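Local coordinates for protein AxyAgu115A (Amphibacillus xylanus NBRC 15112, PDB 6NPS) that probably acts as a family GH115 alpha-glucuronidase, a hydrolase that removes glucuronic acid side groups from xylan-type hemicelluloses, at residues Val668-Gly672 with Thr673-Ser677; Val744-Arg748 with Asp749-Asp753. The protein carries 3 engineered substitutions. One frame throughout, in Å; residues are numbered along the deposited sequence.

Contact 1 of 2, residues Val668-Gly672 with Thr673-Ser677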
ATOM      1  N   VAL A 668      -9.949  19.653   5.078  1.00 31.05           N
ATOM      2  CA  VAL A 668     -11.384  19.706   4.802  1.00 31.57           C
ATOM      3  C   VAL A 668     -11.747  18.551   3.876  1.00 30.72           C
ATOM      4  O   VAL A 668     -11.140  18.398   2.809  1.00 32.49           O
ATOM      5  CB  VAL A 668     -11.771  21.056   4.164  1.00 34.69           C
ATOM      6  CG1 VAL A 668     -13.264  21.081   3.785  1.00 32.25           C
ATOM      7  CG2 VAL A 668     -11.401  22.211   5.079  1.00 35.96           C
ATOM      8  N   SER A 669     -12.758  17.753   4.245  1.00 29.42           N
ATOM      9  CA  SER A 669     -13.135  16.624   3.408  1.00 34.13           C
ATOM     10  C   SER A 669     -14.646  16.548   3.256  1.00 31.86           C
ATOM     11  O   SER A 669     -15.391  16.887   4.177  1.00 33.32           O
ATOM     12  CB  SER A 669     -12.572  15.308   3.979  1.00 40.39           C
ATOM     13  OG  SER A 669     -13.037  15.052   5.303  1.00 43.88           O
ATOM     14  N   ILE A 670     -15.095  16.118   2.081  1.00 31.57           N
ATOM     15  CA  ILE A 670     -16.522  16.025   1.780  1.00 29.27           C
ATOM     16  C   ILE A 670     -17.003  14.649   2.227  1.00 37.29           C
ATOM     17  O   ILE A 670     -16.465  13.632   1.788  1.00 30.80           O
ATOM     18  CB  ILE A 670     -16.787  16.218   0.277  1.00 33.38           C
ATOM     19  CG1 ILE A 670     -16.160  17.523  -0.238  1.00 34.01           C
ATOM     20  CG2 ILE A 670     -18.326  16.122  -0.018  1.00 36.62           C
ATOM     21  CD1 ILE A 670     -16.563  18.735   0.606  1.00 32.44           C
ATOM     22  N   ASP A 671     -18.018  14.594   3.078  1.00 36.52           N
ATOM     23  CA  ASP A 671     -18.373  13.283   3.620  1.00 42.66           C
ATOM     24  C   ASP A 671     -18.930  12.392   2.508  1.00 39.12           C
ATOM     25  O   ASP A 671     -19.603  12.865   1.592  1.00 38.71           O
ATOM     26  CB  ASP A 671     -19.370  13.441   4.764  1.00 47.69           C
ATOM     27  CG  ASP A 671     -18.775  14.206   5.959  1.00 54.58           C
ATOM     28  OD1 ASP A 671     -17.576  14.566   5.926  1.00 55.60           O
ATOM     29  OD2 ASP A 671     -19.520  14.470   6.928  1.00 55.24           O
ATOM     30  N   GLY A 672     -18.608  11.098   2.568  1.00 40.31           N
ATOM     31  CA  GLY A 672     -19.057  10.147   1.573  1.00 38.95           C
ATOM     32  C   GLY A 672     -18.219  10.056   0.315  1.00 35.04           C
ATOM     33  O   GLY A 672     -18.614   9.331  -0.611  1.00 34.58           O
ATOM     34  N   THR A 673     -17.087  10.770   0.235  1.00 36.89           N
ATOM     35  CA  THR A 673     -16.228  10.833  -0.958  1.00 34.66           C
ATOM     36  C   THR A 673     -14.764  10.908  -0.531  1.00 34.35           C
ATOM     37  O   THR A 673     -14.446  11.104   0.648  1.00 33.69           O
ATOM     38  CB  THR A 673     -16.502  12.091  -1.819  1.00 40.45           C
ATOM     39  OG1 THR A 673     -15.907  13.220  -1.171  1.00 38.25           O
ATOM     40  CG2 THR A 673     -18.023  12.390  -2.005  1.00 38.09           C
ATOM     41  N   GLU A 674     -13.856  10.827  -1.508  1.00 30.43           N
ATOM     42  CA  GLU A 674     -12.433  11.030  -1.262  1.00 34.41           C
ATOM     43  C   GLU A 674     -11.992  12.467  -1.472  1.00 34.76           C
ATOM     44  O   GLU A 674     -10.789  12.744  -1.417  1.00 35.41           O
ATOM     45  CB  GLU A 674     -11.596  10.135  -2.192  1.00 33.08           C
ATOM     46  CG  GLU A 674     -11.910   8.654  -1.990  1.00 42.99           C
ATOM     47  CD  GLU A 674     -11.126   7.727  -2.918  1.00 60.07           C
ATOM     48  OE1 GLU A 674     -11.504   7.562  -4.103  1.00 65.28           O
ATOM     49  OE2 GLU A 674     -10.134   7.146  -2.440  1.00 65.25           O
ATOM     50  N   LEU A 675     -12.918  13.371  -1.743  1.00 33.60           N
ATOM     51  CA  LEU A 675     -12.559  14.755  -2.038  1.00 36.87           C
ATOM     52  C   LEU A 675     -12.063  15.450  -0.780  1.00 35.22           C
ATOM     53  O   LEU A 675     -12.766  15.488   0.222  1.00 36.48           O
ATOM     54  CB  LEU A 675     -13.772  15.499  -2.598  1.00 35.67           C
ATOM     55  CG  LEU A 675     -14.298  14.988  -3.945  1.00 42.18           C
ATOM     56  CD1 LEU A 675     -15.722  15.470  -4.128  1.00 45.34           C
ATOM     57  CD2 LEU A 675     -13.402  15.470  -5.065  1.00 37.19           C
ATOM     58  N   ARG A 676     -10.884  16.067  -0.845  1.00 32.56           N
ATOM     59  CA  ARG A 676     -10.336  16.675   0.360  1.00 34.56           C
ATOM     60  C   ARG A 676      -9.349  17.765  -0.013  1.00 36.81           C
ATOM     61  O   ARG A 676      -8.829  17.808  -1.134  1.00 37.04           O
ATOM     62  CB  ARG A 676      -9.670  15.615   1.268  1.00 26.18           C
ATOM     63  CG  ARG A 676      -8.341  15.024   0.701  1.00 29.04           C
ATOM     64  CD  ARG A 676      -8.374  13.530   0.828  1.00 40.52           C
ATOM     65  NE  ARG A 676      -7.359  12.953  -0.025  1.00 49.45           N
ATOM     66  CZ  ARG A 676      -7.412  11.736  -0.533  1.00 49.44           C
ATOM     67  NH1 ARG A 676      -8.437  10.942  -0.251  1.00 45.64           N
ATOM     68  NH2 ARG A 676      -6.412  11.313  -1.288  1.00 59.36           N
ATOM     69  N   SER A 677      -9.075  18.644   0.945  1.00 31.96           N
ATOM     70  CA  SER A 677      -8.140  19.705   0.605  1.00 30.48           C
ATOM     71  C   SER A 677      -7.626  20.354   1.883  1.00 34.36           C
ATOM     72  O   SER A 677      -8.376  20.519   2.844  1.00 31.00           O
ATOM     73  CB  SER A 677      -8.810  20.777  -0.280  1.00 33.41           C
ATOM     74  OG  SER A 677      -7.960  21.923  -0.429  1.00 36.64           O
TER

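Contact 2 of 2, residues Val744-Arg748 with Asp749-Asp753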
ATOM      1  N   VAL A 744     -24.565  21.154   6.306  1.00 35.52           N
ATOM      2  CA  VAL A 744     -24.904  22.144   5.293  1.00 34.35           C
ATOM      3  C   VAL A 744     -26.415  22.113   5.081  1.00 38.96           C
ATOM      4  O   VAL A 744     -27.002  21.032   4.981  1.00 42.53           O
ATOM      5  CB  VAL A 744     -24.174  21.862   3.969  1.00 33.58           C
ATOM      6  CG1 VAL A 744     -24.482  22.954   2.967  1.00 33.44           C
ATOM      7  CG2 VAL A 744     -22.657  21.804   4.199  1.00 37.44           C
ATOM      8  N   PHE A 745     -27.029  23.290   4.954  1.00 40.26           N
ATOM      9  CA  PHE A 745     -28.487  23.436   4.834  1.00 45.91           C
ATOM     10  C   PHE A 745     -28.815  24.264   3.603  1.00 44.31           C
ATOM     11  O   PHE A 745     -28.239  25.341   3.404  1.00 41.07           O
ATOM     12  CB  PHE A 745     -29.116  24.109   6.066  1.00 46.13           C
ATOM     13  CG  PHE A 745     -28.689  23.497   7.359  1.00 52.21           C
ATOM     14  CD1 PHE A 745     -29.072  22.203   7.681  1.00 51.81           C
ATOM     15  CD2 PHE A 745     -27.875  24.199   8.246  1.00 53.73           C
ATOM     16  CE1 PHE A 745     -28.670  21.617   8.870  1.00 47.12           C
ATOM     17  CE2 PHE A 745     -27.473  23.610   9.446  1.00 49.74           C
ATOM     18  CZ  PHE A 745     -27.865  22.316   9.746  1.00 42.31           C
ATOM     19  N   VAL A 746     -29.760  23.773   2.799  1.00 41.11           N
ATOM     20  CA  VAL A 746     -30.267  24.502   1.641  1.00 38.46           C
ATOM     21  C   VAL A 746     -31.732  24.846   1.886  1.00 40.71           C
ATOM     22  O   VAL A 746     -32.556  23.955   2.122  1.00 41.94           O
ATOM     23  CB  VAL A 746     -30.103  23.677   0.355  1.00 37.67           C
ATOM     24  CG1 VAL A 746     -30.866  24.317  -0.794  1.00 36.98           C
ATOM     25  CG2 VAL A 746     -28.619  23.573  -0.002  1.00 32.55           C
ATOM     26  N   ASP A 747     -32.062  26.129   1.815  1.00 38.34           N
ATOM     27  CA  ASP A 747     -33.459  26.538   1.900  1.00 40.59           C
ATOM     28  C   ASP A 747     -34.071  26.420   0.515  1.00 41.23           C
ATOM     29  O   ASP A 747     -33.853  27.270  -0.344  1.00 45.49           O
ATOM     30  CB  ASP A 747     -33.575  27.957   2.430  1.00 41.02           C
ATOM     31  CG  ASP A 747     -35.027  28.365   2.667  1.00 59.80           C
ATOM     32  OD1 ASP A 747     -35.930  27.489   2.566  1.00 58.96           O
ATOM     33  OD2 ASP A 747     -35.247  29.558   2.969  1.00 65.81           O
ATOM     34  N   ARG A 748     -34.851  25.365   0.298  1.00 41.01           N
ATOM     35  CA  ARG A 748     -35.469  25.100  -0.995  1.00 42.27           C
ATOM     36  C   ARG A 748     -36.706  25.947  -1.247  1.00 47.43           C
ATOM     37  O   ARG A 748     -37.212  25.956  -2.374  1.00 47.85           O
ATOM     38  CB  ARG A 748     -35.805  23.600  -1.096  1.00 34.94           C
ATOM     39  CG  ARG A 748     -34.529  22.738  -1.064  1.00 37.01           C
ATOM     40  CD  ARG A 748     -34.851  21.269  -1.355  1.00 36.96           C
ATOM     41  NE  ARG A 748     -33.661  20.428  -1.513  1.00 34.76           N
ATOM     42  CZ  ARG A 748     -33.036  20.195  -2.663  1.00 36.40           C
ATOM     43  NH1 ARG A 748     -33.451  20.779  -3.782  1.00 37.22           N
ATOM     44  NH2 ARG A 748     -31.971  19.392  -2.687  1.00 34.15           N
ATOM     45  N   ASP A 749     -37.176  26.688  -0.250  1.00 50.62           N
ATOM     46  CA  ASP A 749     -38.397  27.482  -0.389  1.00 48.25           C
ATOM     47  C   ASP A 749     -38.165  28.640  -1.356  1.00 48.44           C
ATOM     48  O   ASP A 749     -37.493  29.621  -1.018  1.00 53.68           O
ATOM     49  CB  ASP A 749     -38.838  27.984   0.985  1.00 55.59           C
ATOM     50  CG  ASP A 749     -40.252  28.635   0.974  1.00 73.33           C
ATOM     51  OD1 ASP A 749     -41.118  28.256   0.149  1.00 75.75           O
ATOM     52  OD2 ASP A 749     -40.487  29.546   1.804  1.00 78.64           O
ATOM     53  N   GLY A 750     -38.761  28.570  -2.553  1.00 44.52           N
ATOM     54  CA  GLY A 750     -38.600  29.656  -3.519  1.00 47.70           C
ATOM     55  C   GLY A 750     -37.306  29.594  -4.317  1.00 45.59           C
ATOM     56  O   GLY A 750     -37.010  30.521  -5.074  1.00 46.24           O
ATOM     57  N   LEU A 751     -36.550  28.521  -4.177  1.00 40.44           N
ATOM     58  CA  LEU A 751     -35.300  28.336  -4.907  1.00 41.91           C
ATOM     59  C   LEU A 751     -35.571  27.847  -6.330  1.00 46.71           C
ATOM     60  O   LEU A 751     -36.364  26.916  -6.544  1.00 45.87           O
ATOM     61  CB  LEU A 751     -34.444  27.326  -4.161  1.00 41.28           C
ATOM     62  CG  LEU A 751     -32.975  27.077  -4.494  1.00 40.08           C
ATOM     63  CD1 LEU A 751     -32.212  28.343  -4.188  1.00 37.85           C
ATOM     64  CD2 LEU A 751     -32.483  25.944  -3.642  1.00 41.33           C
ATOM     65  N   ALA A 752     -34.874  28.449  -7.297  1.00 40.59           N
ATOM     66  CA  ALA A 752     -35.017  28.081  -8.704  1.00 43.47           C
ATOM     67  C   ALA A 752     -34.642  26.622  -8.933  1.00 47.03           C
ATOM     68  O   ALA A 752     -34.004  25.972  -8.098  1.00 39.99           O
ATOM     69  CB  ALA A 752     -34.144  28.986  -9.588  1.00 49.36           C
ATOM     70  N   ASP A 753     -35.048  26.106 -10.093  1.00 45.70           N
ATOM     71  CA  ASP A 753     -34.841  24.698 -10.390  1.00 40.96           C
ATOM     72  C   ASP A 753     -33.369  24.310 -10.342  1.00 44.08           C
ATOM     73  O   ASP A 753     -33.049  23.200  -9.913  1.00 42.35           O
ATOM     74  CB  ASP A 753     -35.429  24.361 -11.755  1.00 57.56           C
ATOM     75  CG  ASP A 753     -36.954  24.238 -11.725  1.00 72.53           C
ATOM     76  OD1 ASP A 753     -37.565  24.225 -12.816  1.00 76.90           O
ATOM     77  OD2 ASP A 753     -37.541  24.138 -10.620  1.00 76.70           O
TER
HETATM   78  O   HOH W   1     -34.573  29.827  -0.929  1.00 52.87           O

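Contact 1 of 2, residues Val668-Gly672 with Thr673-Ser677
T673 meets the flat carbonyl group of I670 from above its plane: OG1 donates to I670 O at 3.0 Å, 38° out of the plane. T673 N adds a weak bond to the same oxygen. The carbonyl of L675 is approached end-on instead, I670 N lying 3.0 Å from L675 O, while that of V668 takes S677 N in its plane at 2.8 Å. R676 CA adds a CA-H...O contact to V668 O at 3.1 Å. The carboxylate of D671 turns to the neighbouring strand, OD1 to T703 OG1 and OD2 to S701 OG. Threonine suits its place because a single hydroxyl can both give and take. With T673 chi1 at 76°, its OG1 stands between the backbone N and carbonyl carbon, where it also accepts from L675 N, an ST turn; L675 N to T673 OG1 is 3.0 Å. An alanine here removes this hydroxyl, which would probably leave L675 N without its acceptor and I670 O with just the weak bond from T673 N within the turn. G672, third in a type II turn from I670 to T673, has phi at 84°, where a CB would collide with the preceding carbonyl oxygen. Branched I670 packs obliquely against L675, its CG1 3.9 Å from L675 CB, and reaches I770 of strand 766-775. On one face V668 and S677 pack on V768; the other bears S669 and R676, whose CB atoms are 4.0 Å apart before the arginine leads away to a weak hydrogen bond with Y593 OH. Strands 666-670 and 676-677 thus form an antiparallel beta hairpin at the edge of one sheet of a two-sheet beta sandwich, its largely apolar face, with the S677 hydroxyl bonded to V684 O, turned to the opposing sheet.

Contact 2 of 2, residues Val744-Arg748 with Asp749-Asp753
R748 and L751 close a type II beta turn, L751 N donating to R748 O at 3.2 Å from well above the carbonyl plane, although the N-H points straight at the oxygen (168°). Just before it, D747 OD1 accepts from D749 N, also at 3.2 Å; with CG anti to the backbone N (chi1 -174°), the short D747 side chain leans forward beside its carbonyl carbon to reach the amide two residues on, which meets OD1 from above the carboxylate plane. A water clasps the bend by donating to D747 O at 2.7 Å and to D749 O at 2.9 Å. The two carboxylates run side by side but stay apart, and their like charges are probably tolerable on this exposed surface. G750 takes the third place of the turn, at a positive phi of 82° where a side chain would strike the carbonyl oxygen of D749. R748 needs its length: extended from CG to NE, it carries the guanidinium group to the carbonyl oxygens of V775, V697 and F692 and to N776 OD1, tying the turn to neighbouring loops and to the end of strand 766-775. L751 and V746 pack together beside W722 and V774. Their side chains cross at about a right angle, L751 CD2 resting 3.7 Å from V746 CG1.

Overall arrangement
Contacts 1 and 2 follow one another along the chain and belong to the same beta sandwich, their centres 23 Å apart and their nearest atoms about 8 Å apart without touching. Strand 700-706 lies between their strands 666-670 and 739-746 in one sheet. Residues 668-677 turn back within that sheet, whereas 744-753 lead out of it to strand 754-763 of the opposing one; both reach strand 766-775 across the interface. The centres of contacts 1 and 2 lie 37 and 47 Å from the chain's centre. A glycerol, probably from the crystallisation liquor, sits about 5 Å from the S669 side chain.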